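Local structure of 16S rRNA (adenine(1408)-N(1))-methyltransferase (Escherichia coli, 3P2E) at residues F50-D55 / V81-A86; I179-E184 / R211-V216. The protein methylates N1 of adenine 1408 in 16S rRNA of assembled 30S ribosomal subunits, using S-adenosyl-L-methionine, and so confers resistance to several aminoglycosides. All coordinates share one frame; numbering follows the deposited sequence.

Contact 1 of 2, residues F50-D55 / V81-A86. With SAH (S-adenosyl-L-homocysteine), chain C.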
ATOM      1  N   PHE A  50      10.314  -7.989   0.091  1.00 16.02           N
ATOM      2  CA  PHE A  50       9.187  -8.773  -0.391  1.00 15.12           C
ATOM      3  C   PHE A  50       7.992  -7.833  -0.376  1.00 15.33           C
ATOM      4  O   PHE A  50       7.655  -7.265   0.665  1.00 15.30           O
ATOM      5  CB  PHE A  50       8.916  -9.975   0.509  1.00 17.67           C
ATOM      6  CG  PHE A  50       7.867 -10.897  -0.035  1.00 19.61           C
ATOM      7  CD1 PHE A  50       8.104 -11.622  -1.196  1.00 20.97           C
ATOM      8  CD2 PHE A  50       6.627 -11.011   0.585  1.00 21.05           C
ATOM      9  CE1 PHE A  50       7.121 -12.451  -1.739  1.00 19.65           C
ATOM     10  CE2 PHE A  50       5.636 -11.835   0.053  1.00 19.25           C
ATOM     11  CZ  PHE A  50       5.885 -12.558  -1.113  1.00 20.60           C
ATOM     12  N   TYR A  51       7.365  -7.666  -1.538  1.00 14.39           N
ATOM     13  CA  TYR A  51       6.226  -6.770  -1.688  1.00 14.75           C
ATOM     14  C   TYR A  51       4.870  -7.460  -1.664  1.00 15.91           C
ATOM     15  O   TYR A  51       4.621  -8.410  -2.406  1.00 15.73           O
ATOM     16  CB  TYR A  51       6.387  -5.963  -2.979  1.00 15.94           C
ATOM     17  CG  TYR A  51       7.508  -4.951  -2.886  1.00 14.52           C
ATOM     18  CD1 TYR A  51       7.282  -3.683  -2.352  1.00 16.51           C
ATOM     19  CD2 TYR A  51       8.810  -5.288  -3.256  1.00 16.95           C
ATOM     20  CE1 TYR A  51       8.325  -2.775  -2.184  1.00 17.32           C
ATOM     21  CE2 TYR A  51       9.861  -4.388  -3.089  1.00 17.35           C
ATOM     22  CZ  TYR A  51       9.610  -3.137  -2.553  1.00 17.39           C
ATOM     23  OH  TYR A  51      10.642  -2.248  -2.374  1.00 19.18           O
ATOM     24  N   ILE A  52       3.999  -6.959  -0.797  1.00 14.51           N
ATOM     25  CA  ILE A  52       2.661  -7.502  -0.640  1.00 14.04           C
ATOM     26  C   ILE A  52       1.637  -6.437  -0.986  1.00 15.18           C
ATOM     27  O   ILE A  52       1.518  -5.434  -0.283  1.00 13.65           O
ATOM     28  CB  ILE A  52       2.422  -7.960   0.810  1.00 15.13           C
ATOM     29  CG1 ILE A  52       3.477  -9.000   1.197  1.00 17.36           C
ATOM     30  CG2 ILE A  52       1.014  -8.546   0.955  1.00 14.78           C
ATOM     31  CD1 ILE A  52       3.402  -9.438   2.651  1.00 16.79           C
ATOM     32  N   GLY A  53       0.913  -6.658  -2.078  1.00 14.68           N
ATOM     33  CA  GLY A  53      -0.104  -5.714  -2.506  1.00 15.11           C
ATOM     34  C   GLY A  53      -1.471  -6.274  -2.178  1.00 13.66           C
ATOM     35  O   GLY A  53      -1.811  -7.376  -2.606  1.00 14.00           O
ATOM     36  N   ILE A  54      -2.256  -5.504  -1.433  1.00 12.90           N
ATOM     37  CA  ILE A  54      -3.588  -5.915  -0.999  1.00 13.45           C
ATOM     38  C   ILE A  54      -4.704  -5.099  -1.655  1.00 13.43           C
ATOM     39  O   ILE A  54      -4.636  -3.872  -1.705  1.00 13.39           O
ATOM     40  CB  ILE A  54      -3.738  -5.731   0.527  1.00 16.16           C
ATOM     41  CG1 ILE A  54      -2.613  -6.459   1.265  1.00 15.59           C
ATOM     42  CG2 ILE A  54      -5.096  -6.247   0.985  1.00 15.54           C
ATOM     43  CD1 ILE A  54      -2.600  -6.180   2.763  1.00 18.94           C
ATOM     44  N   ASP A  55      -5.724  -5.787  -2.160  1.00 12.79           N
ATOM     45  CA  ASP A  55      -6.876  -5.115  -2.758  1.00 13.43           C
ATOM     46  C   ASP A  55      -8.045  -6.092  -2.836  1.00 13.10           C
ATOM     47  O   ASP A  55      -7.862  -7.264  -3.149  1.00 14.33           O
ATOM     48  CB  ASP A  55      -6.566  -4.606  -4.166  1.00 14.73           C
ATOM     49  CG  ASP A  55      -7.452  -3.437  -4.562  1.00 16.33           C
ATOM     50  OD1 ASP A  55      -6.933  -2.310  -4.651  1.00 14.92           O
ATOM     51  OD2 ASP A  55      -8.670  -3.639  -4.767  1.00 17.75           O
ATOM     52  N   VAL A  81       3.521 -10.579  -4.103  1.00 16.96           N
ATOM     53  CA  VAL A  81       2.356 -11.425  -3.899  1.00 16.30           C
ATOM     54  C   VAL A  81       1.169 -10.478  -3.787  1.00 16.71           C
ATOM     55  O   VAL A  81       1.281  -9.398  -3.199  1.00 15.98           O
ATOM     56  CB  VAL A  81       2.454 -12.294  -2.618  1.00 17.93           C
ATOM     57  CG1 VAL A  81       2.472 -11.420  -1.375  1.00 21.19           C
ATOM     58  CG2 VAL A  81       1.273 -13.263  -2.568  1.00 21.19           C
ATOM     59  N   PHE A  82       0.054 -10.866  -4.398  1.00 15.39           N
ATOM     60  CA  PHE A  82      -1.162 -10.065  -4.364  1.00 15.19           C
ATOM     61  C   PHE A  82      -2.180 -10.767  -3.484  1.00 15.58           C
ATOM     62  O   PHE A  82      -2.573 -11.907  -3.741  1.00 17.78           O
ATOM     63  CB  PHE A  82      -1.712  -9.868  -5.779  1.00 15.61           C
ATOM     64  CG  PHE A  82      -0.856  -8.981  -6.634  1.00 16.20           C
ATOM     65  CD1 PHE A  82      -0.531  -7.696  -6.205  1.00 13.59           C
ATOM     66  CD2 PHE A  82      -0.370  -9.422  -7.863  1.00 15.48           C
ATOM     67  CE1 PHE A  82       0.271  -6.855  -6.992  1.00 16.18           C
ATOM     68  CE2 PHE A  82       0.433  -8.588  -8.656  1.00 15.52           C
ATOM     69  CZ  PHE A  82       0.751  -7.300  -8.214  1.00 15.95           C
ATOM     70  N   VAL A  83      -2.583 -10.065  -2.433  1.00 14.43           N
ATOM     71  CA  VAL A  83      -3.531 -10.569  -1.452  1.00 13.34           C
ATOM     72  C   VAL A  83      -4.900  -9.941  -1.687  1.00 13.57           C
ATOM     73  O   VAL A  83      -5.020  -8.724  -1.814  1.00 13.92           O
ATOM     74  CB  VAL A  83      -3.047 -10.213  -0.031  1.00 15.28           C
ATOM     75  CG1 VAL A  83      -4.110 -10.555   0.996  1.00 14.77           C
ATOM     76  CG2 VAL A  83      -1.744 -10.947   0.261  1.00 15.76           C
ATOM     77  N   ILE A  84      -5.930 -10.778  -1.740  1.00 16.04           N
ATOM     78  CA  ILE A  84      -7.283 -10.289  -1.955  1.00 15.17           C
ATOM     79  C   ILE A  84      -7.965 -10.162  -0.608  1.00 15.64           C
ATOM     80  O   ILE A  84      -8.397 -11.152  -0.015  1.00 17.24           O
ATOM     81  CB  ILE A  84      -8.087 -11.245  -2.857  1.00 14.92           C
ATOM     82  CG1 ILE A  84      -7.327 -11.480  -4.169  1.00 14.52           C
ATOM     83  CG2 ILE A  84      -9.458 -10.653  -3.146  1.00 15.34           C
ATOM     84  CD1 ILE A  84      -6.923 -10.206  -4.907  1.00 15.48           C
ATOM     85  N   ALA A  85      -8.034  -8.928  -0.122  1.00 15.22           N
ATOM     86  CA  ALA A  85      -8.644  -8.628   1.162  1.00 15.75           C
ATOM     87  C   ALA A  85      -8.941  -7.138   1.225  1.00 15.09           C
ATOM     88  O   ALA A  85      -8.482  -6.372   0.376  1.00 14.69           O
ATOM     89  CB  ALA A  85      -7.695  -9.015   2.295  1.00 16.28           C
ATOM     90  N   ALA A  86      -9.711  -6.737   2.232  1.00 17.82           N
ATOM     91  CA  ALA A  86     -10.067  -5.336   2.429  1.00 17.12           C
ATOM     92  C   ALA A  86      -9.549  -4.868   3.784  1.00 17.33           C
ATOM     93  O   ALA A  86      -9.277  -5.680   4.666  1.00 20.13           O
ATOM     94  CB  ALA A  86     -11.578  -5.166   2.360  1.00 19.05           C
TER
HETATM   95  N   SAH C6732      -2.982   2.535  -4.860  1.00 14.04           N
HETATM   96  CA  SAH C6732      -3.663   2.556  -6.045  1.00 14.61           C
HETATM   97  CB  SAH C6732      -5.091   3.063  -5.824  1.00 16.50           C
HETATM   98  CG  SAH C6732      -6.124   2.765  -6.869  1.00 15.03           C
HETATM   99  SD  SAH C6732      -7.761   3.354  -6.589  1.00 18.09           S
HETATM  100  C   SAH C6732      -2.817   3.372  -7.116  1.00 17.03           C
HETATM  101  O   SAH C6732      -3.102   2.933  -8.149  1.00 18.93           O
HETATM  102  OXT SAH C6732      -2.092   4.230  -6.880  1.00 15.88           O
HETATM  103  C5' SAH C6732      -8.324   2.982  -4.923  1.00 15.92           C
HETATM  104  C4' SAH C6732      -8.101   1.421  -4.658  1.00 18.07           C
HETATM  105  O4' SAH C6732      -8.440   1.305  -3.270  1.00 19.53           O
HETATM  106  C3' SAH C6732      -9.008   0.494  -5.441  1.00 15.96           C
HETATM  107  O3' SAH C6732      -8.224  -0.487  -6.191  1.00 18.26           O
HETATM  108  C2' SAH C6732      -9.969  -0.118  -4.357  1.00 17.56           C
HETATM  109  O2' SAH C6732     -10.407  -1.439  -4.587  1.00 14.87           O
HETATM  110  C1' SAH C6732      -9.131   0.031  -3.069  1.00 17.48           C
HETATM  111  N9  SAH C6732      -9.956   0.104  -1.799  1.00 17.73           N
HETATM  112  C8  SAH C6732     -11.080   0.910  -1.570  1.00 19.19           C
HETATM  113  N7  SAH C6732     -11.620   0.707  -0.382  1.00 20.46           N
HETATM  114  C5  SAH C6732     -10.762  -0.303   0.169  1.00 19.57           C
HETATM  115  C6  SAH C6732     -10.883  -0.912   1.465  1.00 20.15           C
HETATM  116  N6  SAH C6732     -11.867  -0.577   2.333  1.00 20.59           N
HETATM  117  N1  SAH C6732      -9.913  -1.861   1.736  1.00 19.38           N
HETATM  118  C2  SAH C6732      -8.899  -2.200   0.831  1.00 16.59           C
HETATM  119  N3  SAH C6732      -8.791  -1.603  -0.421  1.00 16.65           N
HETATM  120  C4  SAH C6732      -9.768  -0.668  -0.662  1.00 18.29           C

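Contact 2 of 2, residues I179-E184 / R211-V216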
ATOM      1  N   ILE A 179       2.971  10.519  13.248  1.00 16.81           N
ATOM      2  CA  ILE A 179       3.341  11.388  12.136  1.00 16.33           C
ATOM      3  C   ILE A 179       4.689  12.068  12.360  1.00 17.61           C
ATOM      4  O   ILE A 179       4.894  12.736  13.377  1.00 18.38           O
ATOM      5  CB  ILE A 179       2.282  12.494  11.909  1.00 16.31           C
ATOM      6  CG1 ILE A 179       0.925  11.865  11.581  1.00 17.82           C
ATOM      7  CG2 ILE A 179       2.719  13.411  10.772  1.00 17.83           C
ATOM      8  CD1 ILE A 179      -0.196  12.884  11.411  1.00 17.03           C
ATOM      9  N   ASP A 180       5.606  11.893  11.411  1.00 15.46           N
ATOM     10  CA  ASP A 180       6.915  12.531  11.501  1.00 16.13           C
ATOM     11  C   ASP A 180       7.046  13.651  10.477  1.00 16.02           C
ATOM     12  O   ASP A 180       7.863  14.564  10.637  1.00 16.85           O
ATOM     13  CB  ASP A 180       8.034  11.518  11.275  1.00 15.84           C
ATOM     14  CG  ASP A 180       8.116  10.493  12.376  1.00 16.89           C
ATOM     15  OD1 ASP A 180       8.024  10.888  13.557  1.00 17.85           O
ATOM     16  OD2 ASP A 180       8.284   9.299  12.060  1.00 17.54           O
ATOM     17  N   ASP A 181       6.239  13.589   9.423  1.00 16.77           N
ATOM     18  CA  ASP A 181       6.293  14.616   8.393  1.00 16.12           C
ATOM     19  C   ASP A 181       5.022  14.695   7.556  1.00 16.56           C
ATOM     20  O   ASP A 181       4.356  13.689   7.327  1.00 14.67           O
ATOM     21  CB  ASP A 181       7.476  14.358   7.457  1.00 24.04           C
ATOM     22  CG  ASP A 181       7.684  15.481   6.460  1.00 27.83           C
ATOM     23  OD1 ASP A 181       8.127  16.571   6.879  1.00 31.18           O
ATOM     24  OD2 ASP A 181       7.397  15.280   5.259  1.00 31.01           O
ATOM     25  N   VAL A 182       4.694  15.906   7.118  1.00 17.66           N
ATOM     26  CA  VAL A 182       3.538  16.141   6.254  1.00 16.83           C
ATOM     27  C   VAL A 182       4.051  17.023   5.120  1.00 18.05           C
ATOM     28  O   VAL A 182       4.531  18.131   5.357  1.00 19.44           O
ATOM     29  CB  VAL A 182       2.392  16.872   6.983  1.00 16.63           C
ATOM     30  CG1 VAL A 182       1.260  17.180   6.000  1.00 18.37           C
ATOM     31  CG2 VAL A 182       1.873  16.015   8.124  1.00 16.77           C
ATOM     32  N   LYS A 183       3.958  16.529   3.891  1.00 17.56           N
ATOM     33  CA  LYS A 183       4.445  17.284   2.743  1.00 17.67           C
ATOM     34  C   LYS A 183       3.414  17.368   1.627  1.00 18.03           C
ATOM     35  O   LYS A 183       2.740  16.390   1.324  1.00 16.25           O
ATOM     36  CB  LYS A 183       5.719  16.624   2.207  1.00 21.64           C
ATOM     37  CG  LYS A 183       6.419  17.388   1.090  1.00 24.08           C
ATOM     38  CD  LYS A 183       7.726  16.707   0.714  1.00 24.46           C
ATOM     39  CE  LYS A 183       8.504  17.505  -0.324  1.00 25.41           C
ATOM     40  NZ  LYS A 183       9.796  16.837  -0.671  1.00 25.94           N
ATOM     41  N   GLU A 184       3.295  18.546   1.020  1.00 18.10           N
ATOM     42  CA  GLU A 184       2.367  18.727  -0.089  1.00 20.78           C
ATOM     43  C   GLU A 184       3.170  18.482  -1.364  1.00 21.43           C
ATOM     44  O   GLU A 184       4.176  19.150  -1.613  1.00 22.48           O
ATOM     45  CB  GLU A 184       1.792  20.149  -0.075  1.00 25.79           C
ATOM     46  CG  GLU A 184       0.709  20.389  -1.122  1.00 28.97           C
ATOM     47  CD  GLU A 184      -0.059  21.676  -0.886  1.00 30.51           C
ATOM     48  OE1 GLU A 184      -0.929  22.009  -1.718  1.00 31.55           O
ATOM     49  OE2 GLU A 184       0.204  22.351   0.133  1.00 31.71           O
ATOM     50  N   ARG A 211       1.294  13.940   1.574  1.00 17.00           N
ATOM     51  CA  ARG A 211       1.886  12.729   2.112  1.00 16.56           C
ATOM     52  C   ARG A 211       2.085  12.880   3.602  1.00 16.83           C
ATOM     53  O   ARG A 211       2.804  13.770   4.049  1.00 16.82           O
ATOM     54  CB  ARG A 211       3.239  12.419   1.470  1.00 16.99           C
ATOM     55  CG  ARG A 211       3.930  11.194   2.094  1.00 17.76           C
ATOM     56  CD  ARG A 211       5.227  10.859   1.381  1.00 18.82           C
ATOM     57  NE  ARG A 211       6.228  11.906   1.564  1.00 18.61           N
ATOM     58  CZ  ARG A 211       7.229  12.136   0.720  1.00 18.78           C
ATOM     59  NH1 ARG A 211       7.361  11.394  -0.371  1.00 19.70           N
ATOM     60  NH2 ARG A 211       8.103  13.101   0.973  1.00 19.54           N
ATOM     61  N   VAL A 212       1.420  12.020   4.363  1.00 14.51           N
ATOM     62  CA  VAL A 212       1.567  12.002   5.808  1.00 14.05           C
ATOM     63  C   VAL A 212       2.408  10.750   6.024  1.00 14.26           C
ATOM     64  O   VAL A 212       2.009   9.655   5.642  1.00 14.44           O
ATOM     65  CB  VAL A 212       0.204  11.856   6.520  1.00 16.00           C
ATOM     66  CG1 VAL A 212       0.411  11.642   8.009  1.00 17.46           C
ATOM     67  CG2 VAL A 212      -0.629  13.107   6.296  1.00 18.78           C
ATOM     68  N   SER A 213       3.589  10.913   6.612  1.00 12.97           N
ATOM     69  CA  SER A 213       4.460   9.768   6.825  1.00 13.88           C
ATOM     70  C   SER A 213       5.017   9.772   8.235  1.00 13.25           C
ATOM     71  O   SER A 213       4.962  10.790   8.927  1.00 14.78           O
ATOM     72  CB  SER A 213       5.606   9.785   5.806  1.00 16.51           C
ATOM     73  OG  SER A 213       6.343  10.992   5.874  1.00 17.92           O
ATOM     74  N   GLY A 214       5.547   8.630   8.656  1.00 14.66           N
ATOM     75  CA  GLY A 214       6.100   8.526   9.994  1.00 14.69           C
ATOM     76  C   GLY A 214       6.414   7.091  10.358  1.00 15.62           C
ATOM     77  O   GLY A 214       6.703   6.274   9.483  1.00 15.45           O
ATOM     78  N   HIS A 215       6.369   6.777  11.650  1.00 15.83           N
ATOM     79  CA  HIS A 215       6.652   5.421  12.102  1.00 16.99           C
ATOM     80  C   HIS A 215       5.468   4.857  12.868  1.00 17.98           C
ATOM     81  O   HIS A 215       4.624   5.605  13.356  1.00 16.37           O
ATOM     82  CB  HIS A 215       7.914   5.384  12.982  1.00 15.69           C
ATOM     83  CG  HIS A 215       7.833   6.234  14.213  1.00 17.74           C
ATOM     84  ND1 HIS A 215       7.907   7.609  14.177  1.00 17.26           N
ATOM     85  CD2 HIS A 215       7.707   5.899  15.519  1.00 16.80           C
ATOM     86  CE1 HIS A 215       7.835   8.086  15.407  1.00 19.74           C
ATOM     87  NE2 HIS A 215       7.713   7.068  16.241  1.00 17.90           N
ATOM     88  N   VAL A 216       5.411   3.534  12.978  1.00 19.61           N
ATOM     89  CA  VAL A 216       4.313   2.888  13.680  1.00 23.03           C
ATOM     90  C   VAL A 216       4.690   2.559  15.123  1.00 24.55           C
ATOM     91  O   VAL A 216       5.871   2.235  15.366  1.00 26.63           O
ATOM     92  CB  VAL A 216       3.894   1.588  12.955  1.00 23.44           C
ATOM     93  CG1 VAL A 216       2.595   1.061  13.542  1.00 27.05           C
ATOM     94  CG2 VAL A 216       3.736   1.849  11.465  1.00 25.58           C
TER
HETATM   95  O   HOH W   1       5.734  13.162   4.285  1.00 19.71           O
HETATM   96  O   HOH W   2       9.000  14.271   3.562  1.00 26.55           O

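Contact 1 of 2, residues F50-D55 / V81-A86
Gly53 and Val83 sit at the middle of a parallel strand pair, where Val83 N gives its hydrogen to Gly53 O at 2.8 Å. Three more backbone bonds continue the ladder: Val81 N to Tyr51 O, Gly53 N to Val81 O and Asp55 N to Val83 O. A weak bond from Ala85 N to Asp55 O follows where the strands end.

The apolar contacts gather on the face of Ile52, Ile54, Val81 and Val83. Val81 CG1 lies between its own backbone N and carbonyl carbon (chi1 65°). There it meets both Ile52 CG1, at 3.7 Å, and Phe50 CE2, at 3.5 Å. Ile52 CG2 touches Val83 CG2, two residues further along. The Phe82 ring, on the other face, turns its edge to Gly53 O.

Asp55 grips the ribose of S-adenosyl-L-homocysteine with both oxygens: O3' bonds to OD1 at 2.7 Å and O2' to OD2 at 2.8 Å. This acidic residue at the C-terminal end of strand 49-54 is characteristic of Rossmann-like methyltransferases. Gly34 N and Val57 N also bond to the carboxylate and help fix it.

Strand 26-31 flanks 49-54 on its other side. Helices 37-44 and 62-68 cover the Phe82 face.

Contact 2 of 2, residues I179-E184 / R211-V216
His215 CG is placed between its backbone N and carbonyl carbon (chi1 60°), while Asp180 CG is turned beside its own backbone N (chi1 -67°). These torsions bring ring and carboxylate together at a classic beta bulge in an antiparallel pair. His215 ND1 donates to Asp180 OD2 at 2.7 Å. The bond is nearly straight, at 171°, and uses the syn lone pair. The two flat groups are almost coplanar.

At the bulge, Asp180 and Asp181 both face Ser213. Ser213 O accepts from both backbone nitrogens, Asp180 N at 2.8 Å and Asp181 N at 3.1 Å. Beyond it the regular ladder resumes. Ser213 N bonds to Asp181 O, and Lys183 and Arg211 exchange two backbone bonds.

Val182 and Val212 form a non-hydrogen-bonded pair on the buried face. Val212 CG1 reaches Ile179 CG1 at 3.6 Å. Helices 160-164 and 166-175 cover this face. Strand 209-215 runs antiparallel to both neighbours, 133-139 and 178-185, in the 3-2-1-4-5-7-6 order of class I methyltransferases.

The opposite face carries Asp181, Lys183, Arg211 and Ser213. The Arg211 chain bends at chi3. Lys183 CD lies 3.6 Å from Arg211 NH2, the two chains running side by side. A water accepts from Arg211 NE at 3.0 Å. The same water lies within bonding distance of Asp181 OD2, at 2.9 Å, and is hydrogen-bonded to Ser213 OG at 2.8 Å.

In the fold
From the N terminus, the chain lays down strand 26-31 and then strand 49-54. It passes through helix 62-68 and returns as strand 80-83. Contact 1 closes this beta-alpha-beta unit at one edge of the seven-stranded sheet. Strands 98-104 and 133-139 build the sheet in the other direction. Contact 2 then closes a later loop, from strand 178-185 through helices 187-190 and 196-203 to strand 209-215. The two loops follow in series and neither nest nor cross. The centres of contact 1 and contact 2 lie about 23 Å apart. Contact 1 joins edge strand 80-83 to strand 49-54, whose C-terminal end leads into the cofactor site. Contact 2 joins the C-terminal strand to the other edge.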